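Side-chain contacts in Pdx2 protein (Plasmodium falciparum, PDB 2ABW), which hydrolyses glutamine to glutamate and ammonia, the ammonia being channelled to the partner synthase Pdx1 for making pyridoxal 5'-phosphate (vitamin B6): residues P17-N20 with H21-L25; I137-S141 with S142-K146; L200-T203 with A204-Q207. All coordinates share one frame; numbering follows the deposited sequence.

Interaction 1. Residues P17-N20 with H21-L25; sequences PHIN and HFIKL
Asn20 and Lys24, four residues apart where helix 16-23 runs out, meet on its exposed flank, Asn20 ND2 lying 3.9 Å from Lys24 CD. An anti chi1 (176°) holds the Asn20 amide out from the helix, where ND2 meets a water. This water accepts from Asn20 ND2 at 2.9 Å, donates to Pro17 O at 2.7 Å and also bonds His21 ND1, in the imidazole plane; His21 NE2 gives a hydrogen bond to His202 O. Pro17 O thus serves two donors, since His21 N reaches it as well, at 3.1 Å. Over one face of the His21 ring, toward its rim, passes Lys24 CD. The lysine bends at chi3, and its NZ finds Pro201 O.

On this side the links run through water and the long lysine chain, with the buried His21 ring beneath. The opposite flank is buried: there Phe22 CD2 approaches His18 O at 3.4 Å, near the ring plane. Nearer the surface, Ile19 CG2 and Ile23 CG1 form a loose apolar pair, 4.4 Å apart.

Within the beta-alpha-beta unit of strands 4-9 and 30-35, Ile19, Phe22 and Ile23 pack on Ile32, His18 touches Glu198 of the probable charge relay, and His21 and Phe22 border helix 204-219.

Interaction 2. Residues I137-S141 with S142-K146; sequences IISDS and SAFKK
The Phe144 ring is sandwiched between aliphatic groups of its own loop. Ile137 CG2 lies over one face, offset toward the rim, 4.0 Å from the ring centroid and 23° off the normal, a CH-pi contact. Beyond the opposite face, Ala143 CB stands over the ring centre. At the edge, in the ring plane, sits Ser139 OG, 3.5 Å from Phe144 CD2. Ile137 crosses the phenylalanine at about a right angle, and its other branch reaches the same ring, CD1 coming within 3.6 Å of Phe144 CD1. Because CG2 is anti to the backbone N and CG1 anti to the carbonyl carbon (chi1 -57°), both branches can bear on the aromatic side chain.

The serines do the polar work. Ser139 OG accepts from Ser141 N at 3.0 Å, and Ser141 OG in turn accepts from Ala143 N, also at 3.0 Å, so each hydroxyl ties down a backbone N-H two residues ahead. Phe144 N closes the turn on Ser141 O at 3.2 Å; the bond is straight at the hydrogen, yet the donor stands well above the carbonyl plane. A water donates to both Ser141 O and Phe144 O, giving Ser141 O a second donor.

On its inner side, Phe144 meets the rings of Phe205 and Tyr208, and Ile137 also touches Phe205, so the loop leans on helix 204-219. Residues 141-144 form a type I beta turn preceded by an ST turn at Ser139, within the surface connection between strands 130-137 and 149-153.

Interaction 3. Residues L200-T203 with A204-Q207; sequences LPHT and AFQQ
Thr203 O receives the N-H of Gln207 at 2.9 Å, the donor lying nearly along the C=O axis and the bond close to straight at 164°. Gln206 N is also near this oxygen, at 3.2 Å, and Gln206 CB and Gln207 CB pack beside it, both at 3.5 Å, so the carbonyl faces into the first turn of the helix. The Thr203 hydroxyl points elsewhere: OG1 lies between the backbone N and the carbonyl carbon (chi1 52°) and bonds a water at 2.7 Å. The same water donates to Gln207 OE1 at 2.8 Å. The extended Gln207 side chain is thereby joined to the threonine at its polar end, alongside the backbone bond.

Thr203 occupies the N-cap position of helix 204-219, but its side chain makes no capping bond; the i to i+4 backbone bond from Gln207 opens the helix. This junction follows the loop that carries His196 and Glu198, the probable charge-relay residues of the glutaminase.

With chi1 at 75°, the His202 ring lies beside the first residue of the helix. CD2 comes within 3.4 Å of Ala204 CB, while Ala204 N lies at the edge of the imidazole, in its plane. Nearby, Leu148 packs against both His202 and Ala204.

In the fold
Helix 204-219 is the element common to all three contacts. Interaction 3 builds its first turn; interaction 1, centred about 9 Å away, is joined to that junction by polar bonds from His21 and Lys24 to carbonyls of residues 201-202. Interaction 2 meets the same helix through apolar contacts, Phe144 with Ala204 and Phe205, whereas interactions 1 and 2 do not touch. Interactions 1 and 3 are partly buried near the probable charge-relay residues, while interaction 2 is a surface loop away from the annotated sites. All three include a bridging water, but interactions 1 and 3 set it beside helical backbone bonds, whereas interaction 2 sets it in a turn held by serine hydroxyls and a sandwiched aromatic ring.

Interaction 1. Residues P17-N20 with H21-L25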
ATOM      1  N   PRO A  17       2.604 -13.101   5.931  1.00 18.13           N
ATOM      2  CA  PRO A  17       1.543 -12.576   6.802  1.00 17.97           C
ATOM      3  C   PRO A  17       0.552 -11.695   6.069  1.00 17.07           C
ATOM      4  O   PRO A  17      -0.605 -11.663   6.482  1.00 17.32           O
ATOM      5  CB  PRO A  17       2.261 -11.754   7.843  1.00 19.45           C
ATOM      6  CG  PRO A  17       3.640 -12.270   7.815  1.00 20.86           C
ATOM      7  CD  PRO A  17       3.963 -12.842   6.500  1.00 19.93           C
ATOM      8  N   HIS A  18       0.981 -10.990   5.028  1.00 16.06           N
ATOM      9  CA  HIS A  18       0.043 -10.216   4.275  1.00 16.42           C
ATOM     10  C   HIS A  18      -0.957 -11.085   3.512  1.00 16.88           C
ATOM     11  O   HIS A  18      -2.170 -10.811   3.473  1.00 17.60           O
ATOM     12  CB  HIS A  18       0.762  -9.312   3.280  1.00 17.76           C
ATOM     13  CG  HIS A  18       1.417  -8.163   3.937  1.00 15.94           C
ATOM     14  ND1 HIS A  18       0.773  -6.956   4.183  1.00 20.72           N
ATOM     15  CD2 HIS A  18       2.660  -8.070   4.444  1.00 23.42           C
ATOM     16  CE1 HIS A  18       1.642  -6.164   4.782  1.00 21.08           C
ATOM     17  NE2 HIS A  18       2.778  -6.817   4.976  1.00 22.51           N
ATOM     18  N   ILE A  19      -0.437 -12.155   2.921  1.00 17.60           N
ATOM     19  CA  ILE A  19      -1.295 -13.147   2.253  1.00 17.06           C
ATOM     20  C   ILE A  19      -2.289 -13.757   3.261  1.00 15.67           C
ATOM     21  O   ILE A  19      -3.503 -13.845   3.010  1.00 17.29           O
ATOM     22  CB  ILE A  19      -0.438 -14.253   1.589  1.00 17.42           C
ATOM     23  CG1 ILE A  19       0.315 -13.601   0.443  1.00 18.65           C
ATOM     24  CG2 ILE A  19      -1.333 -15.376   1.056  1.00 18.84           C
ATOM     25  CD1 ILE A  19       1.228 -14.592  -0.369  1.00 20.16           C
ATOM     26  N   ASN A  20      -1.793 -14.177   4.396  1.00 15.15           N
ATOM     27  CA  ASN A  20      -2.647 -14.792   5.460  1.00 16.11           C
ATOM     28  C   ASN A  20      -3.789 -13.868   5.836  1.00 14.92           C
ATOM     29  O   ASN A  20      -4.889 -14.308   6.072  1.00 15.66           O
ATOM     30  CB  ASN A  20      -1.815 -15.098   6.694  1.00 15.47           C
ATOM     31  CG  ASN A  20      -2.623 -15.625   7.836  1.00 22.72           C
ATOM     32  OD1 ASN A  20      -3.050 -16.789   7.777  1.00 29.18           O
ATOM     33  ND2 ASN A  20      -2.861 -14.823   8.903  1.00 22.81           N
ATOM     34  N   HIS A  21      -3.483 -12.579   5.945  1.00 15.74           N
ATOM     35  CA  HIS A  21      -4.506 -11.616   6.348  1.00 14.95           C
ATOM     36  C   HIS A  21      -5.637 -11.442   5.325  1.00 16.08           C
ATOM     37  O   HIS A  21      -6.770 -11.203   5.719  1.00 17.59           O
ATOM     38  CB  HIS A  21      -3.913 -10.271   6.723  1.00 14.10           C
ATOM     39  CG  HIS A  21      -4.216  -9.876   8.123  1.00 15.93           C
ATOM     40  ND1 HIS A  21      -3.531 -10.451   9.156  1.00 19.03           N
ATOM     41  CD2 HIS A  21      -4.983  -8.899   8.654  1.00 17.08           C
ATOM     42  CE1 HIS A  21      -3.892  -9.849  10.293  1.00 18.45           C
ATOM     43  NE2 HIS A  21      -4.840  -8.969  10.023  1.00 18.70           N
ATOM     44  N   PHE A  22      -5.357 -11.641   4.034  1.00 14.76           N
ATOM     45  CA  PHE A  22      -6.462 -11.697   3.113  1.00 14.36           C
ATOM     46  C   PHE A  22      -7.233 -13.020   3.151  1.00 13.90           C
ATOM     47  O   PHE A  22      -8.401 -13.076   2.980  1.00 14.81           O
ATOM     48  CB  PHE A  22      -5.934 -11.487   1.702  1.00 15.06           C
ATOM     49  CG  PHE A  22      -5.752 -10.010   1.333  1.00 15.75           C
ATOM     50  CD1 PHE A  22      -6.771  -9.309   0.797  1.00 13.76           C
ATOM     51  CD2 PHE A  22      -4.511  -9.388   1.530  1.00 17.77           C
ATOM     52  CE1 PHE A  22      -6.602  -7.924   0.513  1.00 14.91           C
ATOM     53  CE2 PHE A  22      -4.334  -8.043   1.240  1.00 16.26           C
ATOM     54  CZ  PHE A  22      -5.338  -7.319   0.692  1.00 14.41           C
ATOM     55  N   ILE A  23      -6.507 -14.129   3.318  1.00 14.64           N
ATOM     56  CA  ILE A  23      -7.165 -15.430   3.477  1.00 15.20           C
ATOM     57  C   ILE A  23      -8.093 -15.400   4.668  1.00 17.02           C
ATOM     58  O   ILE A  23      -9.132 -16.036   4.595  1.00 17.59           O
ATOM     59  CB  ILE A  23      -6.139 -16.533   3.563  1.00 16.34           C
ATOM     60  CG1 ILE A  23      -5.393 -16.629   2.205  1.00 20.05           C
ATOM     61  CG2 ILE A  23      -6.837 -17.845   3.858  1.00 18.38           C
ATOM     62  CD1 ILE A  23      -6.257 -16.766   0.998  1.00 25.09           C
ATOM     63  N   LYS A  24      -7.776 -14.629   5.710  1.00 16.77           N
ATOM     64  CA  LYS A  24      -8.618 -14.557   6.888  1.00 18.10           C
ATOM     65  C   LYS A  24      -9.994 -13.924   6.571  1.00 18.69           C
ATOM     66  O   LYS A  24     -10.931 -14.026   7.384  1.00 20.63           O
ATOM     67  CB  LYS A  24      -8.027 -13.701   7.979  1.00 20.05           C
ATOM     68  CG  LYS A  24      -6.923 -14.294   8.735  1.00 23.31           C
ATOM     69  CD  LYS A  24      -6.366 -13.249   9.773  1.00 27.87           C
ATOM     70  CE  LYS A  24      -7.264 -13.116  10.972  1.00 33.73           C
ATOM     71  NZ  LYS A  24      -6.527 -12.340  12.164  1.00 29.18           N
ATOM     72  N   LEU A  25     -10.084 -13.203   5.501  1.00 15.24           N
ATOM     73  CA  LEU A  25     -11.380 -12.681   5.043  1.00 15.59           C
ATOM     74  C   LEU A  25     -12.387 -13.789   4.743  1.00 16.06           C
ATOM     75  O   LEU A  25     -13.613 -13.559   4.793  1.00 18.08           O
ATOM     76  CB  LEU A  25     -11.274 -11.810   3.801  1.00 17.40           C
ATOM     77  CG  LEU A  25     -10.440 -10.475   3.935  1.00 17.08           C
ATOM     78  CD1 LEU A  25     -10.159  -9.808   2.565  1.00 17.68           C
ATOM     79  CD2 LEU A  25     -11.126  -9.595   4.977  1.00 18.83           C
TER
HETATM   80  O   HOH W   1      -1.478 -12.278   8.994  1.00 23.05           O

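Interaction 2. Residues I137-S141 with S142-K146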
ATOM      1  N   ILE A 137     -11.303   7.202  10.994  1.00 17.59           N
ATOM      2  CA  ILE A 137     -11.406   6.819   9.632  1.00 18.30           C
ATOM      3  C   ILE A 137     -12.541   7.564   8.913  1.00 19.98           C
ATOM      4  O   ILE A 137     -13.682   7.572   9.390  1.00 22.70           O
ATOM      5  CB  ILE A 137     -11.604   5.317   9.479  1.00 17.79           C
ATOM      6  CG1 ILE A 137     -10.466   4.503  10.160  1.00 17.87           C
ATOM      7  CG2 ILE A 137     -11.712   4.975   7.990  1.00 21.17           C
ATOM      8  CD1 ILE A 137     -10.551   2.959  10.116  1.00 22.55           C
ATOM      9  N   ILE A 138     -12.206   8.243   7.866  1.00 16.87           N
ATOM     10  CA  ILE A 138     -13.111   9.076   7.124  1.00 17.97           C
ATOM     11  C   ILE A 138     -13.622   8.313   5.956  1.00 16.88           C
ATOM     12  O   ILE A 138     -13.067   8.316   4.862  1.00 17.25           O
ATOM     13  CB  ILE A 138     -12.465  10.358   6.659  1.00 19.79           C
ATOM     14  CG1 ILE A 138     -11.900  11.129   7.869  1.00 24.27           C
ATOM     15  CG2 ILE A 138     -13.500  11.242   5.886  1.00 21.08           C
ATOM     16  CD1 ILE A 138     -10.470  10.784   8.150  1.00 24.44           C
ATOM     17  N   SER A 139     -14.674   7.515   6.263  1.00 17.29           N
ATOM     18  CA  SER A 139     -15.217   6.544   5.265  1.00 16.51           C
ATOM     19  C   SER A 139     -16.608   6.158   5.670  1.00 15.33           C
ATOM     20  O   SER A 139     -16.947   6.234   6.834  1.00 18.94           O
ATOM     21  CB  SER A 139     -14.353   5.279   5.219  1.00 16.96           C
ATOM     22  OG  SER A 139     -14.777   4.339   4.224  1.00 15.64           O
ATOM     23  N   ASP A 140     -17.394   5.729   4.669  1.00 13.90           N
ATOM     24  CA  ASP A 140     -18.729   5.175   4.901  1.00 15.77           C
ATOM     25  C   ASP A 140     -18.640   3.631   4.669  1.00 15.28           C
ATOM     26  O   ASP A 140     -19.658   2.936   4.770  1.00 16.25           O
ATOM     27  CB  ASP A 140     -19.721   5.707   3.944  1.00 17.25           C
ATOM     28  CG  ASP A 140     -19.837   7.176   3.969  1.00 24.45           C
ATOM     29  OD1 ASP A 140     -19.880   7.728   5.095  1.00 24.66           O
ATOM     30  OD2 ASP A 140     -19.915   7.771   2.857  1.00 29.65           O
ATOM     31  N   SER A 141     -17.453   3.076   4.460  1.00 15.56           N
ATOM     32  CA  SER A 141     -17.365   1.632   4.116  1.00 14.80           C
ATOM     33  C   SER A 141     -17.712   0.769   5.329  1.00 13.72           C
ATOM     34  O   SER A 141     -17.307   1.066   6.467  1.00 14.45           O
ATOM     35  CB  SER A 141     -15.959   1.259   3.701  1.00 15.13           C
ATOM     36  OG  SER A 141     -15.813  -0.172   3.628  1.00 16.06           O
ATOM     37  N   SER A 142     -18.476  -0.330   5.123  1.00 15.60           N
ATOM     38  CA  SER A 142     -18.678  -1.265   6.204  1.00 16.30           C
ATOM     39  C   SER A 142     -17.466  -2.055   6.666  1.00 15.83           C
ATOM     40  O   SER A 142     -17.552  -2.736   7.717  1.00 17.54           O
ATOM     41  CB  SER A 142     -19.806  -2.274   5.805  1.00 18.25           C
ATOM     42  OG  SER A 142     -19.347  -3.046   4.764  1.00 18.99           O
ATOM     43  N   ALA A 143     -16.349  -1.876   5.980  1.00 15.01           N
ATOM     44  CA  ALA A 143     -15.073  -2.487   6.431  1.00 15.82           C
ATOM     45  C   ALA A 143     -14.621  -1.862   7.671  1.00 17.78           C
ATOM     46  O   ALA A 143     -13.866  -2.468   8.392  1.00 19.41           O
ATOM     47  CB  ALA A 143     -14.064  -2.324   5.382  1.00 15.65           C
ATOM     48  N   PHE A 144     -15.081  -0.634   7.995  1.00 16.55           N
ATOM     49  CA  PHE A 144     -14.495   0.131   9.084  1.00 17.76           C
ATOM     50  C   PHE A 144     -15.477   0.307  10.207  1.00 18.44           C
ATOM     51  O   PHE A 144     -16.307   1.222  10.217  1.00 20.08           O
ATOM     52  CB  PHE A 144     -13.988   1.478   8.573  1.00 17.89           C
ATOM     53  CG  PHE A 144     -12.948   1.368   7.437  1.00 16.58           C
ATOM     54  CD1 PHE A 144     -11.782   0.643   7.614  1.00 17.20           C
ATOM     55  CD2 PHE A 144     -13.114   2.001   6.251  1.00 17.18           C
ATOM     56  CE1 PHE A 144     -10.796   0.578   6.608  1.00 17.84           C
ATOM     57  CE2 PHE A 144     -12.155   1.950   5.298  1.00 17.41           C
ATOM     58  CZ  PHE A 144     -10.973   1.237   5.457  1.00 17.10           C
ATOM     59  N   LYS A 145     -15.422  -0.567  11.152  1.00 20.09           N
ATOM     60  CA  LYS A 145     -16.168  -0.390  12.374  1.00 19.95           C
ATOM     61  C   LYS A 145     -15.560   0.640  13.288  1.00 22.59           C
ATOM     62  O   LYS A 145     -14.494   1.130  13.077  1.00 20.77           O
ATOM     63  CB  LYS A 145     -16.146  -1.716  13.171  1.00 21.06           C
ATOM     64  CG  LYS A 145     -16.758  -2.776  12.324  1.00 27.59           C
ATOM     65  CD  LYS A 145     -16.517  -4.167  12.813  1.00 30.65           C
ATOM     66  CE  LYS A 145     -16.921  -4.393  14.201  1.00 33.17           C
ATOM     67  NZ  LYS A 145     -17.364  -5.849  14.525  1.00 37.43           N
ATOM     68  N   LYS A 146     -16.277   1.015  14.303  1.00 20.57           N
ATOM     69  CA  LYS A 146     -15.736   2.004  15.182  1.00 22.76           C
ATOM     70  C   LYS A 146     -14.493   1.476  15.942  1.00 21.56           C
ATOM     71  O   LYS A 146     -14.347   0.308  16.205  1.00 22.89           O
ATOM     72  CB  LYS A 146     -16.797   2.418  16.181  1.00 24.58           C
ATOM     73  CG  LYS A 146     -17.206   1.353  17.074  1.00 26.66           C
ATOM     74  CD  LYS A 146     -17.600   1.871  18.457  1.00 31.78           C
ATOM     75  CE  LYS A 146     -17.719   0.728  19.441  1.00 35.12           C
ATOM     76  NZ  LYS A 146     -16.976   0.997  20.704  1.00 37.88           N
TER
HETATM   77  O   HOH W   2     -17.058   2.974   8.273  1.00 22.19           O

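Interaction 3. Residues L200-T203 with A204-Q207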
ATOM      1  N   LEU A 200      -2.071  -6.733  13.210  1.00 15.74           N
ATOM      2  CA  LEU A 200      -3.217  -6.708  14.145  1.00 17.60           C
ATOM      3  C   LEU A 200      -4.244  -7.712  13.693  1.00 17.92           C
ATOM      4  O   LEU A 200      -4.339  -8.065  12.523  1.00 17.58           O
ATOM      5  CB  LEU A 200      -3.824  -5.322  14.263  1.00 16.76           C
ATOM      6  CG  LEU A 200      -2.893  -4.281  14.804  1.00 21.61           C
ATOM      7  CD1 LEU A 200      -3.688  -2.911  14.777  1.00 21.04           C
ATOM      8  CD2 LEU A 200      -2.410  -4.576  16.246  1.00 19.65           C
ATOM      9  N   PRO A 201      -4.996  -8.283  14.627  1.00 17.46           N
ATOM     10  CA  PRO A 201      -5.860  -9.356  14.162  1.00 17.11           C
ATOM     11  C   PRO A 201      -6.907  -8.943  13.150  1.00 17.57           C
ATOM     12  O   PRO A 201      -7.206  -9.738  12.259  1.00 19.40           O
ATOM     13  CB  PRO A 201      -6.463  -9.916  15.463  1.00 18.48           C
ATOM     14  CG  PRO A 201      -5.393  -9.605  16.511  1.00 19.41           C
ATOM     15  CD  PRO A 201      -4.896  -8.203  16.085  1.00 17.64           C
ATOM     16  N   HIS A 202      -7.431  -7.714  13.259  1.00 16.27           N
ATOM     17  CA  HIS A 202      -8.585  -7.357  12.401  1.00 16.32           C
ATOM     18  C   HIS A 202      -8.140  -7.224  10.970  1.00 16.69           C
ATOM     19  O   HIS A 202      -6.945  -7.059  10.704  1.00 16.40           O
ATOM     20  CB  HIS A 202      -9.299  -6.125  12.817  1.00 16.95           C
ATOM     21  CG  HIS A 202      -8.595  -4.851  12.513  1.00 16.97           C
ATOM     22  ND1 HIS A 202      -7.926  -4.048  13.436  1.00 22.57           N
ATOM     23  CD2 HIS A 202      -8.565  -4.161  11.340  1.00 14.68           C
ATOM     24  CE1 HIS A 202      -7.439  -2.972  12.790  1.00 14.03           C
ATOM     25  NE2 HIS A 202      -7.830  -3.027  11.532  1.00 23.04           N
ATOM     26  N   THR A 203      -9.124  -7.299  10.077  1.00 15.66           N
ATOM     27  CA  THR A 203      -8.852  -7.379   8.635  1.00 16.51           C
ATOM     28  C   THR A 203      -9.506  -6.187   7.882  1.00 15.58           C
ATOM     29  O   THR A 203      -9.820  -6.311   6.691  1.00 15.99           O
ATOM     30  CB  THR A 203      -9.345  -8.702   8.008  1.00 16.55           C
ATOM     31  OG1 THR A 203     -10.711  -8.899   8.346  1.00 16.78           O
ATOM     32  CG2 THR A 203      -8.481  -9.933   8.523  1.00 17.78           C
ATOM     33  N   ALA A 204      -9.729  -5.075   8.542  1.00 15.14           N
ATOM     34  CA  ALA A 204     -10.589  -3.985   7.967  1.00 13.49           C
ATOM     35  C   ALA A 204      -9.988  -3.489   6.675  1.00 13.45           C
ATOM     36  O   ALA A 204     -10.713  -3.288   5.689  1.00 14.80           O
ATOM     37  CB  ALA A 204     -10.675  -2.842   8.951  1.00 14.89           C
ATOM     38  N   PHE A 205      -8.680  -3.185   6.637  1.00 14.74           N
ATOM     39  CA  PHE A 205      -8.095  -2.601   5.420  1.00 13.34           C
ATOM     40  C   PHE A 205      -8.033  -3.612   4.263  1.00 13.53           C
ATOM     41  O   PHE A 205      -8.103  -3.263   3.077  1.00 13.64           O
ATOM     42  CB  PHE A 205      -6.768  -1.928   5.706  1.00 14.07           C
ATOM     43  CG  PHE A 205      -6.970  -0.589   6.459  1.00 13.89           C
ATOM     44  CD1 PHE A 205      -7.118  -0.593   7.820  1.00 18.16           C
ATOM     45  CD2 PHE A 205      -7.159   0.589   5.755  1.00 15.30           C
ATOM     46  CE1 PHE A 205      -7.378   0.599   8.495  1.00 14.60           C
ATOM     47  CE2 PHE A 205      -7.405   1.789   6.459  1.00 14.28           C
ATOM     48  CZ  PHE A 205      -7.583   1.751   7.784  1.00 14.27           C
ATOM     49  N   GLN A 206      -7.801  -4.874   4.634  1.00 13.08           N
ATOM     50  CA  GLN A 206      -7.860  -5.925   3.642  1.00 14.68           C
ATOM     51  C   GLN A 206      -9.246  -6.001   3.005  1.00 12.70           C
ATOM     52  O   GLN A 206      -9.411  -6.114   1.761  1.00 13.56           O
ATOM     53  CB  GLN A 206      -7.500  -7.307   4.245  1.00 13.87           C
ATOM     54  CG  GLN A 206      -6.014  -7.407   4.587  1.00 13.75           C
ATOM     55  CD  GLN A 206      -5.609  -6.808   5.904  1.00 15.76           C
ATOM     56  OE1 GLN A 206      -6.469  -6.411   6.657  1.00 16.04           O
ATOM     57  NE2 GLN A 206      -4.294  -6.812   6.188  1.00 16.17           N
ATOM     58  N   GLN A 207     -10.262  -5.941   3.804  1.00 13.29           N
ATOM     59  CA  GLN A 207     -11.639  -5.960   3.320  1.00 13.91           C
ATOM     60  C   GLN A 207     -11.911  -4.770   2.437  1.00 14.47           C
ATOM     61  O   GLN A 207     -12.518  -4.911   1.361  1.00 14.67           O
ATOM     62  CB  GLN A 207     -12.572  -6.010   4.496  1.00 16.53           C
ATOM     63  CG  GLN A 207     -14.012  -6.168   3.961  1.00 16.30           C
ATOM     64  CD  GLN A 207     -15.066  -6.208   5.065  1.00 18.60           C
ATOM     65  OE1 GLN A 207     -14.756  -6.124   6.277  1.00 22.93           O
ATOM     66  NE2 GLN A 207     -16.279  -6.311   4.658  1.00 24.68           N
TER
HETATM   67  O   HOH W   3     -12.926  -7.450   7.954  1.00 22.93           O